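Local coordinates for protein broad specificity aminotransferase (Leishmania mexicana, PDB 4WB0) that probably transfers amino groups between amino acids and 2-oxo acids, using pyridoxal 5'-phosphate as cofactor and working as a homodimer, at residues M261-E266 / A304-L309. Numbering follows the deposited sequence.
Sequences MGLYSE and ARLAHL
In the large mixed-sheet domain of this aminotransferase, the loop that joins strands 252-256 and 268-274 rests two apolar side chains, Met261 and Leu263, on Ala307 and Leu306 of helix 301-312. Met261 makes the closest contact, its extended chi2 (176°) carrying SD to 3.6 Å from Ala307 CB. The bend at chi3 (-101°) then turns the terminal CE toward the helix backbone, 4.1 Å from Ala307 O. Alanine suits this site because its short side chain lets the long, flexible methionine come down close to that backbone. Leu263 packs alongside with both branches, CD1 at 4.3 Å from Ala307 CB and CD2 at 4.3 Å from Leu306 CD1. A forked, apolar leucine fits this buried place, since its two methyls can each meet a different helix residue, though both contacts are loose. Between Met261 and Leu263, Gly262 takes a positive phi of 69°, a conformation glycine accepts readily, as the chain turns and both neighbours face the helix. No direct hydrogen bond crosses the interface; a water links Glu266 O to Ala304 N, weakly on both sides. Phe86 of helix 84-95 also packs on Ala307, and Leu306 continues onto Ala64 and Leu68 of helix 59-71. The loop between the two strands thus lies against a helix that these two helices also touch, while an aromatic side chain of the neighbouring subunit packs on Leu263.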
ATOM      1  N   MET A 261     -18.167  -4.913  -2.389  1.00 19.94           N
ATOM      2  CA  MET A 261     -18.526  -4.359  -1.075  1.00 20.46           C
ATOM      3  C   MET A 261     -18.492  -2.823  -1.066  1.00 21.02           C
ATOM      4  O   MET A 261     -18.815  -2.203  -0.080  1.00 19.96           O
ATOM      5  CB  MET A 261     -17.581  -5.005  -0.027  1.00 21.46           C
ATOM      6  CG  MET A 261     -18.191  -5.319   1.256  1.00 30.42           C
ATOM      7  SD  MET A 261     -16.995  -6.192   2.348  1.00 31.38           S
ATOM      8  CE  MET A 261     -17.474  -7.933   2.245  1.00 26.05           C
ATOM      9  N   GLY A 262     -18.070  -2.225  -2.190  1.00 20.65           N
ATOM     10  CA  GLY A 262     -17.996  -0.811  -2.335  1.00 21.15           C
ATOM     11  C   GLY A 262     -16.918  -0.149  -1.497  1.00 20.64           C
ATOM     12  O   GLY A 262     -17.027   1.030  -1.171  1.00 22.29           O
ATOM     13  N   LEU A 263     -15.901  -0.903  -1.159  1.00 19.32           N
ATOM     14  CA  LEU A 263     -14.856  -0.395  -0.265  1.00 20.62           C
ATOM     15  C   LEU A 263     -13.704   0.190  -1.092  1.00 21.98           C
ATOM     16  O   LEU A 263     -12.559  -0.008  -0.745  1.00 22.59           O
ATOM     17  CB  LEU A 263     -14.359  -1.530   0.632  1.00 19.94           C
ATOM     18  CG  LEU A 263     -15.421  -1.913   1.662  1.00 21.54           C
ATOM     19  CD1 LEU A 263     -14.824  -3.091   2.462  1.00 22.77           C
ATOM     20  CD2 LEU A 263     -15.798  -0.707   2.529  1.00 20.21           C
ATOM     21  N   TYR A 264     -14.026   0.940  -2.150  1.00 23.49           N
ATOM     22  CA  TYR A 264     -12.990   1.430  -3.074  1.00 21.26           C
ATOM     23  C   TYR A 264     -11.848   2.166  -2.336  1.00 23.39           C
ATOM     24  O   TYR A 264     -10.682   1.907  -2.588  1.00 24.75           O
ATOM     25  CB  TYR A 264     -13.567   2.400  -4.111  1.00 24.32           C
ATOM     26  CG  TYR A 264     -14.804   1.893  -4.857  1.00 23.52           C
ATOM     27  CD1 TYR A 264     -16.075   2.107  -4.366  1.00 22.46           C
ATOM     28  CD2 TYR A 264     -14.676   1.221  -6.067  1.00 25.19           C
ATOM     29  CE1 TYR A 264     -17.228   1.621  -5.068  1.00 22.82           C
ATOM     30  CE2 TYR A 264     -15.784   0.729  -6.748  1.00 25.87           C
ATOM     31  CZ  TYR A 264     -17.059   0.944  -6.252  1.00 24.98           C
ATOM     32  OH  TYR A 264     -18.164   0.448  -6.940  1.00 26.60           O
ATOM     33  N   SER A 265     -12.215   3.059  -1.433  1.00 20.81           N
ATOM     34  CA  SER A 265     -11.257   3.919  -0.776  1.00 23.74           C
ATOM     35  C   SER A 265     -10.462   3.215   0.302  1.00 22.34           C
ATOM     36  O   SER A 265      -9.478   3.799   0.761  1.00 24.02           O
ATOM     37  CB  SER A 265     -11.925   5.134  -0.176  1.00 24.20           C
ATOM     38  OG  SER A 265     -12.993   4.764   0.673  1.00 25.21           O
ATOM     39  N   GLU A 266     -10.831   2.000   0.703  1.00 21.02           N
ATOM     40  CA  GLU A 266     -10.169   1.419   1.867  1.00 22.56           C
ATOM     41  C   GLU A 266      -9.157   0.344   1.450  1.00 24.25           C
ATOM     42  O   GLU A 266      -8.336  -0.058   2.272  1.00 25.82           O
ATOM     43  CB  GLU A 266     -11.194   0.925   2.909  1.00 26.31           C
ATOM     44  CG  GLU A 266     -12.012   2.090   3.557  1.00 29.38           C
ATOM     45  CD  GLU A 266     -11.192   3.394   3.842  1.00 35.74           C
ATOM     46  OE1 GLU A 266     -10.027   3.345   4.387  1.00 29.91           O
ATOM     47  OE2 GLU A 266     -11.735   4.479   3.463  1.00 35.39           O
ATOM     48  N   ALA A 304     -10.129  -4.120   5.984  1.00 18.84           N
ATOM     49  CA  ALA A 304     -10.189  -5.537   6.244  1.00 19.17           C
ATOM     50  C   ALA A 304     -11.050  -5.833   7.468  1.00 20.98           C
ATOM     51  O   ALA A 304     -11.699  -6.863   7.517  1.00 21.00           O
ATOM     52  CB  ALA A 304      -8.833  -6.070   6.445  1.00 19.19           C
ATOM     53  N   ARG A 305     -10.976  -4.983   8.475  1.00 19.39           N
ATOM     54  CA  ARG A 305     -11.838  -5.173   9.682  1.00 22.19           C
ATOM     55  C   ARG A 305     -13.312  -5.047   9.331  1.00 21.91           C
ATOM     56  O   ARG A 305     -14.145  -5.887   9.713  1.00 23.47           O
ATOM     57  CB  ARG A 305     -11.455  -4.178  10.739  1.00 20.12           C
ATOM     58  CG  ARG A 305     -10.117  -4.527  11.421  1.00 24.23           C
ATOM     59  CD  ARG A 305      -9.734  -3.472  12.417  1.00 26.84           C
ATOM     60  NE  ARG A 305      -8.584  -3.937  13.205  1.00 32.59           N
ATOM     61  CZ  ARG A 305      -7.885  -3.135  14.004  1.00 36.32           C
ATOM     62  NH1 ARG A 305      -8.191  -1.836  14.081  1.00 36.04           N
ATOM     63  NH2 ARG A 305      -6.889  -3.616  14.725  1.00 40.33           N
ATOM     64  N   LEU A 306     -13.659  -4.036   8.530  1.00 21.96           N
ATOM     65  CA  LEU A 306     -15.029  -3.903   8.092  1.00 23.22           C
ATOM     66  C   LEU A 306     -15.501  -5.137   7.285  1.00 23.16           C
ATOM     67  O   LEU A 306     -16.643  -5.670   7.494  1.00 19.62           O
ATOM     68  CB  LEU A 306     -15.266  -2.647   7.217  1.00 21.40           C
ATOM     69  CG  LEU A 306     -15.099  -1.304   7.850  1.00 21.07           C
ATOM     70  CD1 LEU A 306     -15.222  -0.207   6.716  1.00 28.79           C
ATOM     71  CD2 LEU A 306     -16.172  -1.071   8.933  1.00 25.82           C
ATOM     72  N   ALA A 307     -14.688  -5.542   6.322  1.00 17.53           N
ATOM     73  CA  ALA A 307     -15.060  -6.683   5.506  1.00 21.27           C
ATOM     74  C   ALA A 307     -15.118  -7.960   6.286  1.00 20.30           C
ATOM     75  O   ALA A 307     -16.001  -8.822   6.013  1.00 19.18           O
ATOM     76  CB  ALA A 307     -14.106  -6.881   4.315  1.00 19.48           C
ATOM     77  N   HIS A 308     -14.258  -8.095   7.292  1.00 20.78           N
ATOM     78  CA  HIS A 308     -14.349  -9.336   8.074  1.00 20.49           C
ATOM     79  C   HIS A 308     -15.710  -9.415   8.793  1.00 21.11           C
ATOM     80  O   HIS A 308     -16.341 -10.483   8.866  1.00 21.76           O
ATOM     81  CB  HIS A 308     -13.210  -9.468   9.102  1.00 22.02           C
ATOM     82  CG  HIS A 308     -13.514 -10.472  10.159  1.00 23.21           C
ATOM     83  ND1 HIS A 308     -13.980 -10.112  11.412  1.00 23.19           N
ATOM     84  CD2 HIS A 308     -13.525 -11.830  10.117  1.00 23.86           C
ATOM     85  CE1 HIS A 308     -14.252 -11.214  12.092  1.00 24.57           C
ATOM     86  NE2 HIS A 308     -13.976 -12.262  11.328  1.00 25.94           N
ATOM     87  N   LEU A 309     -16.179  -8.320   9.363  1.00 19.38           N
ATOM     88  CA  LEU A 309     -17.458  -8.375  10.067  1.00 23.06           C
ATOM     89  C   LEU A 309     -18.608  -8.770   9.142  1.00 22.16           C
ATOM     90  O   LEU A 309     -19.515  -9.492   9.521  1.00 23.58           O
ATOM     91  CB  LEU A 309     -17.749  -7.037  10.739  1.00 23.41           C
ATOM     92  CG  LEU A 309     -16.730  -6.615  11.794  1.00 26.07           C
ATOM     93  CD1 LEU A 309     -17.280  -5.321  12.328  1.00 25.78           C
ATOM     94  CD2 LEU A 309     -16.608  -7.657  12.908  1.00 26.10           C
TER
HETATM   95  O   HOH W   1      -7.824  -2.539   4.443  1.00 35.88           O